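Local coordinates for DNA mismatch repair protein MutL (Aquifex aeolicus, PDB 6LZI) that binds ADP in a Bergerat-type ATPase domain and probably couples ATP binding and hydrolysis to DNA mismatch repair, at residues 231-243 with 259-269. Sequence-based numbering, arbitrary orientation.
Sequences GKYYVFINKRPIQ and TLVVLYAELPP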
ATOM      1  N   GLY A 231      -8.843 -17.396 -11.269  1.00 59.61           N
ATOM      2  CA  GLY A 231      -8.482 -16.373 -12.238  1.00 54.94           C
ATOM      3  C   GLY A 231      -8.306 -14.983 -11.638  1.00 53.87           C
ATOM      4  O   GLY A 231      -9.177 -14.534 -10.909  1.00 55.45           O
ATOM      5  N   LYS A 232      -7.187 -14.296 -11.921  1.00 42.84           N
ATOM      6  CA  LYS A 232      -6.919 -12.979 -11.348  1.00 44.58           C
ATOM      7  C   LYS A 232      -6.125 -12.148 -12.351  1.00 45.74           C
ATOM      8  O   LYS A 232      -5.133 -12.652 -12.909  1.00 41.55           O
ATOM      9  CB  LYS A 232      -6.114 -13.102 -10.038  1.00 46.68           C
ATOM     10  CG  LYS A 232      -6.850 -13.772  -8.859  1.00 55.94           C
ATOM     11  CD  LYS A 232      -8.006 -12.913  -8.347  1.00 60.60           C
ATOM     12  CE  LYS A 232      -8.814 -13.613  -7.229  1.00 62.12           C
ATOM     13  NZ  LYS A 232      -8.090 -13.593  -5.906  1.00 61.70           N
ATOM     14  N   TYR A 233      -6.526 -10.877 -12.541  1.00 39.52           N
ATOM     15  CA  TYR A 233      -6.015 -10.055 -13.648  1.00 37.70           C
ATOM     16  C   TYR A 233      -5.681  -8.661 -13.142  1.00 41.91           C
ATOM     17  O   TYR A 233      -6.566  -7.796 -13.052  1.00 42.44           O
ATOM     18  CB  TYR A 233      -7.026  -9.998 -14.789  1.00 40.09           C
ATOM     19  CG  TYR A 233      -7.557 -11.356 -15.077  1.00 46.99           C
ATOM     20  CD1 TYR A 233      -8.663 -11.853 -14.390  1.00 49.28           C
ATOM     21  CD2 TYR A 233      -6.932 -12.170 -15.997  1.00 47.84           C
ATOM     22  CE1 TYR A 233      -9.131 -13.128 -14.638  1.00 52.26           C
ATOM     23  CE2 TYR A 233      -7.406 -13.453 -16.268  1.00 54.53           C
ATOM     24  CZ  TYR A 233      -8.505 -13.923 -15.590  1.00 57.35           C
ATOM     25  OH  TYR A 233      -8.975 -15.199 -15.844  1.00 58.84           O
ATOM     26  N   TYR A 234      -4.394  -8.461 -12.821  1.00 35.62           N
ATOM     27  CA  TYR A 234      -3.854  -7.219 -12.297  1.00 35.68           C
ATOM     28  C   TYR A 234      -3.194  -6.420 -13.408  1.00 36.84           C
ATOM     29  O   TYR A 234      -2.533  -6.976 -14.294  1.00 39.71           O
ATOM     30  CB  TYR A 234      -2.836  -7.505 -11.191  1.00 38.71           C
ATOM     31  CG  TYR A 234      -3.439  -8.147  -9.971  1.00 41.27           C
ATOM     32  CD1 TYR A 234      -3.752  -9.487  -9.957  1.00 39.25           C
ATOM     33  CD2 TYR A 234      -3.731  -7.388  -8.834  1.00 44.74           C
ATOM     34  CE1 TYR A 234      -4.337 -10.062  -8.841  1.00 41.29           C
ATOM     35  CE2 TYR A 234      -4.287  -7.963  -7.707  1.00 47.21           C
ATOM     36  CZ  TYR A 234      -4.606  -9.300  -7.734  1.00 45.26           C
ATOM     37  OH  TYR A 234      -5.157  -9.864  -6.623  1.00 49.80           O
ATOM     38  N   VAL A 235      -3.389  -5.113 -13.368  1.00 33.63           N
ATOM     39  CA  VAL A 235      -2.889  -4.221 -14.399  1.00 37.69           C
ATOM     40  C   VAL A 235      -2.283  -2.994 -13.738  1.00 35.64           C
ATOM     41  O   VAL A 235      -2.954  -2.290 -12.972  1.00 36.20           O
ATOM     42  CB  VAL A 235      -3.988  -3.767 -15.368  1.00 38.74           C
ATOM     43  CG1 VAL A 235      -3.367  -2.855 -16.397  1.00 39.17           C
ATOM     44  CG2 VAL A 235      -4.674  -4.963 -16.011  1.00 41.26           C
ATOM     45  N   PHE A 236      -1.044  -2.700 -14.088  1.00 34.25           N
ATOM     46  CA  PHE A 236      -0.358  -1.520 -13.586  1.00 36.56           C
ATOM     47  C   PHE A 236       0.065  -0.743 -14.811  1.00 37.79           C
ATOM     48  O   PHE A 236       0.816  -1.268 -15.636  1.00 36.69           O
ATOM     49  CB  PHE A 236       0.858  -1.892 -12.721  1.00 31.50           C
ATOM     50  CG  PHE A 236       0.502  -2.731 -11.526  1.00 28.12           C
ATOM     51  CD1 PHE A 236       0.063  -2.134 -10.347  1.00 32.28           C
ATOM     52  CD2 PHE A 236       0.568  -4.107 -11.594  1.00 26.81           C
ATOM     53  CE1 PHE A 236      -0.315  -2.886  -9.247  1.00 28.87           C
ATOM     54  CE2 PHE A 236       0.192  -4.905 -10.458  1.00 26.88           C
ATOM     55  CZ  PHE A 236      -0.217  -4.284  -9.296  1.00 28.42           C
ATOM     56  N   ILE A 237      -0.462   0.474 -14.963  1.00 38.83           N
ATOM     57  CA  ILE A 237      -0.066   1.344 -16.065  1.00 41.24           C
ATOM     58  C   ILE A 237       0.811   2.448 -15.490  1.00 42.61           C
ATOM     59  O   ILE A 237       0.359   3.248 -14.661  1.00 40.04           O
ATOM     60  CB  ILE A 237      -1.276   1.886 -16.832  1.00 47.30           C
ATOM     61  CG1 ILE A 237      -2.085   0.699 -17.393  1.00 48.12           C
ATOM     62  CG2 ILE A 237      -0.798   2.733 -17.983  1.00 48.02           C
ATOM     63  CD1 ILE A 237      -2.986   1.012 -18.580  1.00 51.81           C
ATOM     64  N   ASN A 238       2.061   2.473 -15.937  1.00 44.15           N
ATOM     65  CA  ASN A 238       3.089   3.399 -15.472  1.00 50.34           C
ATOM     66  C   ASN A 238       3.105   3.412 -13.950  1.00 47.84           C
ATOM     67  O   ASN A 238       2.894   4.435 -13.296  1.00 51.13           O
ATOM     68  CB  ASN A 238       2.888   4.806 -16.047  1.00 51.01           C
ATOM     69  CG  ASN A 238       2.726   4.801 -17.545  1.00 57.75           C
ATOM     70  OD1 ASN A 238       2.634   3.744 -18.165  1.00 61.02           O
ATOM     71  ND2 ASN A 238       2.671   5.986 -18.142  1.00 62.76           N
ATOM     72  N   LYS A 239       3.273   2.210 -13.403  1.00 45.58           N
ATOM     73  CA  LYS A 239       3.469   1.942 -11.984  1.00 46.31           C
ATOM     74  C   LYS A 239       2.221   2.218 -11.145  1.00 42.90           C
ATOM     75  O   LYS A 239       2.292   2.164  -9.923  1.00 43.24           O
ATOM     76  CB  LYS A 239       4.681   2.726 -11.440  1.00 49.33           C
ATOM     77  CG  LYS A 239       5.276   2.192 -10.114  1.00 54.52           C
ATOM     78  CD  LYS A 239       6.277   3.186  -9.512  1.00 57.37           C
ATOM     79  CE  LYS A 239       6.540   2.937  -8.028  1.00 58.21           C
ATOM     80  NZ  LYS A 239       5.281   2.736  -7.220  1.00 58.94           N
ATOM     81  N   ARG A 240       1.059   2.466 -11.763  1.00 44.03           N
ATOM     82  CA  ARG A 240      -0.111   2.692 -10.926  1.00 43.99           C
ATOM     83  C   ARG A 240      -1.155   1.600 -11.146  1.00 43.88           C
ATOM     84  O   ARG A 240      -1.344   1.152 -12.278  1.00 44.34           O
ATOM     85  CB  ARG A 240      -0.747   4.064 -11.222  1.00 48.11           C
ATOM     86  CG  ARG A 240       0.238   5.200 -11.213  1.00 52.13           C
ATOM     87  CD  ARG A 240      -0.384   6.478 -11.778  1.00 59.49           C
ATOM     88  NE  ARG A 240       0.544   7.172 -12.679  1.00 66.54           N
ATOM     89  CZ  ARG A 240       0.441   8.452 -13.043  1.00 68.75           C
ATOM     90  NH1 ARG A 240      -0.553   9.203 -12.581  1.00 66.69           N
ATOM     91  NH2 ARG A 240       1.340   8.985 -13.867  1.00 71.91           N
ATOM     92  N   PRO A 241      -1.875   1.184 -10.102  1.00 44.81           N
ATOM     93  CA  PRO A 241      -2.856   0.093 -10.262  1.00 40.05           C
ATOM     94  C   PRO A 241      -4.124   0.556 -10.983  1.00 46.04           C
ATOM     95  O   PRO A 241      -4.792   1.499 -10.559  1.00 41.21           O
ATOM     96  CB  PRO A 241      -3.154  -0.328  -8.826  1.00 44.72           C
ATOM     97  CG  PRO A 241      -2.285   0.561  -7.956  1.00 46.66           C
ATOM     98  CD  PRO A 241      -1.837   1.705  -8.726  1.00 47.12           C
ATOM     99  N   ILE A 242      -4.474  -0.157 -12.055  1.00 49.97           N
ATOM    100  CA  ILE A 242      -5.634   0.118 -12.895  1.00 56.39           C
ATOM    101  C   ILE A 242      -6.710  -0.918 -12.592  1.00 56.60           C
ATOM    102  O   ILE A 242      -6.439  -2.122 -12.620  1.00 57.01           O
ATOM    103  CB  ILE A 242      -5.232   0.068 -14.380  1.00 56.14           C
ATOM    104  CG1 ILE A 242      -4.196   1.145 -14.669  1.00 56.34           C
ATOM    105  CG2 ILE A 242      -6.429   0.203 -15.303  1.00 58.80           C
ATOM    106  CD1 ILE A 242      -4.679   2.535 -14.361  1.00 54.93           C
ATOM    107  N   GLN A 243      -7.936  -0.461 -12.336  1.00 59.55           N
ATOM    108  CA  GLN A 243      -9.058  -1.365 -12.093  1.00 60.28           C
ATOM    109  C   GLN A 243      -9.986  -1.534 -13.303  1.00 61.30           C
ATOM    110  O   GLN A 243     -10.998  -2.238 -13.193  1.00 65.79           O
ATOM    111  CB  GLN A 243      -9.859  -0.888 -10.882  1.00 62.16           C
ATOM    112  CG  GLN A 243      -9.191  -1.156  -9.554  1.00 67.57           C
ATOM    113  CD  GLN A 243      -8.945  -2.639  -9.311  1.00 72.44           C
ATOM    114  OE1 GLN A 243      -7.796  -3.079  -9.196  1.00 72.98           O
ATOM    115  NE2 GLN A 243     -10.026  -3.416  -9.225  1.00 73.73           N
ATOM    116  N   THR A 259      -6.556 -18.224 -15.113  1.00 43.81           N
ATOM    117  CA  THR A 259      -5.135 -17.839 -15.218  1.00 44.36           C
ATOM    118  C   THR A 259      -4.798 -16.630 -14.323  1.00 43.56           C
ATOM    119  O   THR A 259      -5.590 -15.694 -14.195  1.00 40.39           O
ATOM    120  CB  THR A 259      -4.738 -17.516 -16.687  1.00 43.85           C
ATOM    121  OG1 THR A 259      -5.061 -18.615 -17.544  1.00 46.86           O
ATOM    122  CG2 THR A 259      -3.233 -17.197 -16.805  1.00 41.47           C
ATOM    123  N   LEU A 260      -3.622 -16.627 -13.690  1.00 36.88           N
ATOM    124  CA  LEU A 260      -3.131 -15.414 -13.047  1.00 34.15           C
ATOM    125  C   LEU A 260      -2.366 -14.581 -14.074  1.00 38.71           C
ATOM    126  O   LEU A 260      -1.477 -15.106 -14.757  1.00 31.77           O
ATOM    127  CB  LEU A 260      -2.200 -15.747 -11.874  1.00 32.45           C
ATOM    128  CG  LEU A 260      -1.428 -14.505 -11.438  1.00 31.84           C
ATOM    129  CD1 LEU A 260      -2.333 -13.529 -10.660  1.00 33.57           C
ATOM    130  CD2 LEU A 260      -0.216 -15.019 -10.670  1.00 34.19           C
ATOM    131  N   VAL A 261      -2.702 -13.292 -14.182  1.00 41.37           N
ATOM    132  CA  VAL A 261      -2.043 -12.400 -15.135  1.00 39.58           C
ATOM    133  C   VAL A 261      -1.691 -11.117 -14.412  1.00 34.53           C
ATOM    134  O   VAL A 261      -2.586 -10.430 -13.914  1.00 32.94           O
ATOM    135  CB  VAL A 261      -2.917 -12.076 -16.351  1.00 38.76           C
ATOM    136  CG1 VAL A 261      -2.156 -11.129 -17.273  1.00 37.91           C
ATOM    137  CG2 VAL A 261      -3.345 -13.351 -17.119  1.00 43.80           C
ATOM    138  N   VAL A 262      -0.392 -10.789 -14.329  1.00 29.00           N
ATOM    139  CA  VAL A 262       0.025  -9.535 -13.740  1.00 28.34           C
ATOM    140  C   VAL A 262       0.693  -8.760 -14.839  1.00 28.97           C
ATOM    141  O   VAL A 262       1.765  -9.144 -15.309  1.00 27.38           O
ATOM    142  CB  VAL A 262       0.981  -9.709 -12.552  1.00 30.96           C
ATOM    143  CG1 VAL A 262       1.277  -8.335 -11.946  1.00 28.38           C
ATOM    144  CG2 VAL A 262       0.404 -10.704 -11.540  1.00 29.45           C
ATOM    145  N   LEU A 263       0.074  -7.663 -15.245  1.00 29.59           N
ATOM    146  CA  LEU A 263       0.522  -6.903 -16.394  1.00 32.98           C
ATOM    147  C   LEU A 263       1.065  -5.553 -15.952  1.00 29.98           C
ATOM    148  O   LEU A 263       0.347  -4.751 -15.345  1.00 31.46           O
ATOM    149  CB  LEU A 263      -0.616  -6.707 -17.395  1.00 34.84           C
ATOM    150  CG  LEU A 263      -0.349  -5.770 -18.579  1.00 40.80           C
ATOM    151  CD1 LEU A 263       0.655  -6.375 -19.556  1.00 41.32           C
ATOM    152  CD2 LEU A 263      -1.653  -5.450 -19.288  1.00 48.04           C
ATOM    153  N   TYR A 264       2.324  -5.305 -16.279  1.00 32.87           N
ATOM    154  CA  TYR A 264       2.968  -4.008 -16.083  1.00 34.80           C
ATOM    155  C   TYR A 264       3.066  -3.324 -17.432  1.00 37.39           C
ATOM    156  O   TYR A 264       3.829  -3.758 -18.299  1.00 38.07           O
ATOM    157  CB  TYR A 264       4.358  -4.180 -15.472  1.00 28.84           C
ATOM    158  CG  TYR A 264       4.297  -4.816 -14.105  1.00 24.63           C
ATOM    159  CD1 TYR A 264       4.236  -6.221 -13.955  1.00 25.72           C
ATOM    160  CD2 TYR A 264       4.276  -4.012 -12.985  1.00 23.81           C
ATOM    161  CE1 TYR A 264       4.177  -6.762 -12.649  1.00 25.40           C
ATOM    162  CE2 TYR A 264       4.190  -4.561 -11.686  1.00 23.24           C
ATOM    163  CZ  TYR A 264       4.170  -5.948 -11.565  1.00 24.20           C
ATOM    164  OH  TYR A 264       4.065  -6.521 -10.313  1.00 24.79           O
ATOM    165  N   ALA A 265       2.279  -2.271 -17.614  1.00 43.27           N
ATOM    166  CA  ALA A 265       2.272  -1.502 -18.844  1.00 41.07           C
ATOM    167  C   ALA A 265       2.961  -0.166 -18.594  1.00 42.18           C
ATOM    168  O   ALA A 265       2.735   0.477 -17.563  1.00 43.85           O
ATOM    169  CB  ALA A 265       0.841  -1.272 -19.334  1.00 41.44           C
ATOM    170  N   GLU A 266       3.794   0.234 -19.546  1.00 47.75           N
ATOM    171  CA  GLU A 266       4.468   1.524 -19.556  1.00 52.73           C
ATOM    172  C   GLU A 266       4.067   2.237 -20.837  1.00 56.32           C
ATOM    173  O   GLU A 266       4.329   1.735 -21.935  1.00 52.49           O
ATOM    174  CB  GLU A 266       5.982   1.345 -19.489  1.00 57.50           C
ATOM    175  CG  GLU A 266       6.740   2.497 -18.834  1.00 62.88           C
ATOM    176  CD  GLU A 266       8.088   2.701 -19.487  1.00 64.81           C
ATOM    177  OE1 GLU A 266       8.124   2.919 -20.721  1.00 65.86           O
ATOM    178  OE2 GLU A 266       9.116   2.590 -18.783  1.00 61.98           O
ATOM    179  N   LEU A 267       3.428   3.390 -20.696  1.00 62.74           N
ATOM    180  CA  LEU A 267       2.935   4.163 -21.821  1.00 65.10           C
ATOM    181  C   LEU A 267       3.302   5.628 -21.639  1.00 65.49           C
ATOM    182  O   LEU A 267       3.387   6.113 -20.500  1.00 58.87           O
ATOM    183  CB  LEU A 267       1.411   4.026 -21.960  1.00 65.03           C
ATOM    184  CG  LEU A 267       0.930   2.699 -22.548  1.00 62.77           C
ATOM    185  CD1 LEU A 267      -0.153   2.058 -21.684  1.00 59.94           C
ATOM    186  CD2 LEU A 267       0.444   2.902 -23.984  1.00 67.97           C
ATOM    187  N   PRO A 268       3.561   6.346 -22.741  1.00 68.87           N
ATOM    188  CA  PRO A 268       3.758   7.793 -22.634  1.00 68.86           C
ATOM    189  C   PRO A 268       2.449   8.471 -22.262  1.00 71.90           C
ATOM    190  O   PRO A 268       1.364   7.988 -22.622  1.00 72.81           O
ATOM    191  CB  PRO A 268       4.224   8.193 -24.047  1.00 69.28           C
ATOM    192  CG  PRO A 268       3.686   7.138 -24.941  1.00 70.21           C
ATOM    193  CD  PRO A 268       3.668   5.870 -24.134  1.00 70.08           C
ATOM    194  N   PRO A 269       2.503   9.590 -21.512  1.00 73.54           N
ATOM    195  CA  PRO A 269       1.356  10.352 -20.976  1.00 75.14           C
ATOM    196  C   PRO A 269       0.171  10.528 -21.930  1.00 76.58           C
ATOM    197  O   PRO A 269       0.312  10.988 -23.063  1.00 77.84           O
ATOM    198  CB  PRO A 269       1.971  11.722 -20.637  1.00 76.34           C
ATOM    199  CG  PRO A 269       3.476  11.606 -20.958  1.00 77.81           C
ATOM    200  CD  PRO A 269       3.779  10.143 -21.035  1.00 74.45           C
TER
HETATM  201  O   HOH W   1       3.595   0.043 -14.881  1.00 46.24           O
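F236 and Y264 face the same way from paired positions of two parallel strands, 232-237 and 260-266, inside the mixed sheet of the S5-like domain that follows the ATPase module in MutL proteins. Between them in sequence come the hairpin strand 240-242 and helix 245-254, whose L251 packs on Y233 and V235. Six backbone hydrogen bonds, from K232 N to T259 O through A265 N to F236 O, set the register.

On the other side of the sheet F236 can be followed outward. Its CB lies 4.0 Å from Y264 CD2. With CG anti to the carbonyl carbon (chi1 -59°), the phenyl ring is carried alongside Y264: F236 CG passes Y264 CE2; F236 CD2 comes over one face of the Y264 ring, 3.7 Å from Y264 CE2; and F236 CE2 meets V262 CG1, which sits at the phenyl edge in its plane. The two rings are nearly parallel (18°) but slid apart, with little overlap. Y264 OH is hydrogen-bonded to L172 O of helix 156-173, which also touches F236.

Beyond the last bridge, N238 extends the ladder: its N donates to A265 O (2.7 Å), and its amide substitutes for a peptide group opposite L267. N238 ND2 is placed 2.5 Å from L267 O, a bond so short that its exact length is doubtful, while OD1 accepts from L267 N. With an alanine here, L267 N would probably lose its OD1 acceptor and L267 O its amide donor. The L267 N to N238 OD1 bond measures 2.7 Å, its donor tilted 24° from the carbonyl plane.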